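Local coordinates for ABC transporter, permease protein, putative (Porphyromonas gingivalis, PDB 2P0S) that is one domain of a putative ABC transporter permease, a membrane protein that probably takes part in ABC-type transport across the cell membrane, at residues Ala80-Ser83 against Asn84-Arg88; Pro105-Lys108 against Gln109-Ala112. All coordinates share one frame; numbering follows the deposited sequence.

In the fold
From the N terminus the chain first lays down strands 11-16, 32-35 and 55-59, then strand 70-74, which together form a four-stranded mixed sheet. Contact 1 (80-83 with 84-88) follows in the first turns of helix 80-100, where V82 and I86 pack on the sheet. Contact 2 (105-108 with 109-112) comes later, at the start of helix 107-114, which leans back on I99 and A100 near the end of the long helix. Both contacts are local, so neither closes a long loop. They stand in series and do not cross. Their centres are about 26 Å apart, and both touch the second subunit.

Contact 1 of 2, residues Ala80-Ser83 against Asn84-Arg88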
# COMPACT_ATOMS: atom_id res chain seq x y z
N ALA A 80 -8.10 -4.04 5.23
CA ALA A 80 -7.85 -4.46 3.84
C ALA A 80 -6.41 -4.18 3.44
O ALA A 80 -5.92 -4.77 2.52
CB ALA A 80 -8.81 -3.76 2.87
N SER A 81 -5.81 -3.19 4.08
CA SER A 81 -4.42 -2.79 3.91
C SER A 81 -3.40 -3.93 3.92
O SER A 81 -2.45 -3.88 3.16
CB SER A 81 -4.04 -1.79 5.03
OG SER A 81 -3.65 -2.49 6.24
N VAL A 82 -3.57 -4.93 4.80
CA VAL A 82 -2.69 -6.11 4.93
C VAL A 82 -2.73 -6.87 3.59
O VAL A 82 -1.71 -7.06 2.97
CB VAL A 82 -3.16 -7.00 6.10
CG1 VAL A 82 -2.43 -8.20 6.15
CG2 VAL A 82 -3.01 -6.25 7.52
N SER A 83 -3.88 -7.27 3.10
CA SER A 83 -3.90 -7.97 1.79
C SER A 83 -3.45 -7.04 0.68
O SER A 83 -2.74 -7.46 -0.23
CB SER A 83 -5.31 -8.46 1.50
OG SER A 83 -5.31 -8.73 0.03
N ASN A 84 -3.90 -5.78 0.73
CA ASN A 84 -3.50 -4.74 -0.26
C ASN A 84 -2.00 -4.81 -0.49
O ASN A 84 -1.53 -5.18 -1.61
CB ASN A 84 -3.91 -3.32 0.19
CG ASN A 84 -5.40 -3.10 0.08
OD1 ASN A 84 -5.95 -2.11 0.60
ND2 ASN A 84 -6.07 -4.03 -0.62
N HIS A 85 -1.29 -4.57 0.60
CA HIS A 85 0.18 -4.37 0.68
C HIS A 85 0.90 -5.64 0.24
O HIS A 85 1.77 -5.59 -0.65
CB HIS A 85 0.53 -4.11 2.16
CG HIS A 85 1.98 -3.77 2.42
ND1 HIS A 85 2.61 -2.66 1.89
CD2 HIS A 85 2.91 -4.38 3.21
CE1 HIS A 85 3.86 -2.60 2.33
NE2 HIS A 85 4.06 -3.61 3.14
N ILE A 86 0.48 -6.78 0.78
CA ILE A 86 1.08 -8.06 0.49
C ILE A 86 0.83 -8.40 -0.99
O ILE A 86 1.76 -8.83 -1.68
CB ILE A 86 0.52 -9.12 1.38
CG1 ILE A 86 1.07 -8.83 2.84
CG2 ILE A 86 0.89 -10.48 0.90
CD1 ILE A 86 0.52 -9.82 3.90
N SER A 87 -0.37 -8.16 -1.46
CA SER A 87 -0.72 -8.50 -2.91
C SER A 87 0.15 -7.70 -3.90
O SER A 87 0.63 -8.24 -4.91
CB SER A 87 -2.18 -8.13 -3.15
OG SER A 87 -3.06 -8.97 -2.36
N ARG A 88 0.36 -6.42 -3.56
CA ARG A 88 1.21 -5.55 -4.46
C ARG A 88 2.67 -5.96 -4.43
O ARG A 88 3.37 -5.91 -5.45
CB ARG A 88 1.10 -4.09 -4.12
CG ARG A 88 -0.25 -3.40 -4.47
CD ARG A 88 -0.39 -1.92 -3.90
NE ARG A 88 -1.73 -1.44 -4.19
CZ ARG A 88 -1.97 -0.85 -5.36
NH1 ARG A 88 -0.97 -0.67 -6.22
NH2 ARG A 88 -3.24 -0.42 -5.65
O HOH W 1 -5.88 -7.07 -1.91
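N84 and S83 carry this contact, which forms the first turns of alpha helix 80-100. N84 N donates to A80 O at 2.9 Å. In the conformer described, one of two for this residue, the side chain of N84 turns back over the same carbonyl, with CG beside its own backbone N (chi1 -73°). The amide is not hydrogen-bonded to that oxygen. A weak bond from its ND2 to a water is tentative for the same reason. That water donates to S83 OG.

S83 OG is also hydrogen-bonded to V120 O of the second subunit. S87 OG is hydrogen-bonded to V120 N of that subunit, so the two serines join this part of the helix to the dimer partner. On the side facing strands 11-16 and 70-74, V82 and I86 lie side by side, with V82 CG1 4.0 Å from I86 CD1. Both rest on I12.

S83 O is gripped twice by S87. The backbone N of S87 reaches S83 O at 2.8 Å, while S87 OG reaches S83 O at 2.6 Å from the opposite face of the carbonyl plane, 41° out of it.

Contact 2 of 2, residues Pro105-Lys108 against Gln109-Ala112; sequences PDIK and QILA
D106 O receives two bonds from the next turn. The stronger comes from I110 N at 2.8 Å. The other is weak: Q109 NE2 lies 3.5 Å from D106 O. Two further backbone bonds continue the pattern. L111 N donates to I107 O, and A112 N donates to K108 O. These backbone bonds run from residue i+4 to residue i and form the first turns of alpha helix 107-114.

D106 occupies the N-cap position, but its side chain makes no capping bond. The amide of Q109 folds back over the start of the helix, because the Q109 chain bends at chi2 (53°). This brings Q109 NE2 within 3.4 Å of D106 CA. The D106 carboxylate and the Q109 amide are turned 61° apart, and they are too far from each other for a hydrogen bond. One water accepts from both Q109 NE2 and the backbone N of K108, so it links the side chain to the first turn.

The apolar contacts lie on another side of the helix. With CG1 of I107 anti to the backbone N (chi1 -171°), CG1 and CD1 are carried toward L111, and the two side chains cross at a slant. I107 CD1 meets L111 CG at 3.9 Å, and I107 CG1 meets L111 CD1 at 4.0 Å. This pair faces helix 80-100, where both side chains touch I99. L111 also packs on I99 of the second subunit. I110 packs on Y102 of that subunit. Separately, I110 CD1 lies 3.7 Å from the loop carbonyl oxygen P105 O.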
# COMPACT_ATOMS: atom_id res chain seq x y z
N PRO A 105 18.85 -6.61 -22.82
CA PRO A 105 20.12 -6.59 -22.08
C PRO A 105 19.99 -5.73 -20.88
O PRO A 105 19.35 -4.73 -20.96
CB PRO A 105 21.11 -6.00 -23.07
CG PRO A 105 20.29 -5.26 -24.15
CD PRO A 105 19.03 -6.08 -24.20
N ASP A 106 20.60 -6.18 -19.81
CA ASP A 106 20.57 -5.35 -18.54
C ASP A 106 19.16 -5.12 -17.95
O ASP A 106 18.88 -4.15 -17.18
CB ASP A 106 21.27 -4.05 -18.67
CG ASP A 106 22.81 -4.18 -18.54
OD1 ASP A 106 23.40 -3.09 -18.21
OD2 ASP A 106 23.38 -5.29 -18.63
N ILE A 107 18.24 -6.06 -18.28
CA ILE A 107 16.85 -5.85 -17.85
C ILE A 107 16.76 -5.78 -16.30
O ILE A 107 15.96 -4.99 -15.77
CB ILE A 107 15.88 -6.86 -18.50
CG1 ILE A 107 14.38 -6.48 -18.20
CG2 ILE A 107 16.26 -8.32 -18.10
CD1 ILE A 107 13.90 -5.09 -18.51
N LYS A 108 17.52 -6.59 -15.59
CA LYS A 108 17.39 -6.42 -14.10
C LYS A 108 17.73 -5.06 -13.64
O LYS A 108 17.02 -4.52 -12.78
CB LYS A 108 18.22 -7.44 -13.36
CG LYS A 108 17.58 -8.82 -13.57
CD LYS A 108 18.23 -9.85 -12.66
CE LYS A 108 18.60 -11.14 -13.44
NZ LYS A 108 19.28 -12.25 -12.56
N GLN A 109 18.80 -4.47 -14.21
CA GLN A 109 19.23 -3.11 -13.82
C GLN A 109 18.17 -2.10 -14.22
O GLN A 109 17.84 -1.17 -13.49
CB GLN A 109 20.62 -2.75 -14.41
CG GLN A 109 21.81 -3.65 -13.89
CD GLN A 109 21.69 -5.21 -13.99
OE1 GLN A 109 22.09 -5.94 -12.98
NE2 GLN A 109 21.20 -5.76 -15.18
N ILE A 110 17.67 -2.23 -15.47
CA ILE A 110 16.64 -1.35 -15.87
C ILE A 110 15.37 -1.43 -14.99
O ILE A 110 14.81 -0.41 -14.67
CB ILE A 110 16.24 -1.64 -17.35
CG1 ILE A 110 17.42 -1.28 -18.22
CG2 ILE A 110 15.00 -0.86 -17.72
CD1 ILE A 110 17.23 -1.96 -19.65
N LEU A 111 14.91 -2.63 -14.63
CA LEU A 111 13.73 -2.78 -13.80
C LEU A 111 14.04 -2.05 -12.46
O LEU A 111 13.19 -1.31 -11.90
CB LEU A 111 13.40 -4.28 -13.52
CG LEU A 111 12.79 -4.90 -14.82
CD1 LEU A 111 12.72 -6.44 -14.61
CD2 LEU A 111 11.38 -4.28 -15.31
N ALA A 112 15.24 -2.33 -11.95
CA ALA A 112 15.49 -1.67 -10.63
C ALA A 112 15.50 -0.14 -10.67
O ALA A 112 15.00 0.59 -9.73
CB ALA A 112 16.82 -2.22 -10.13
O HOH W 2 19.98 -8.44 -16.42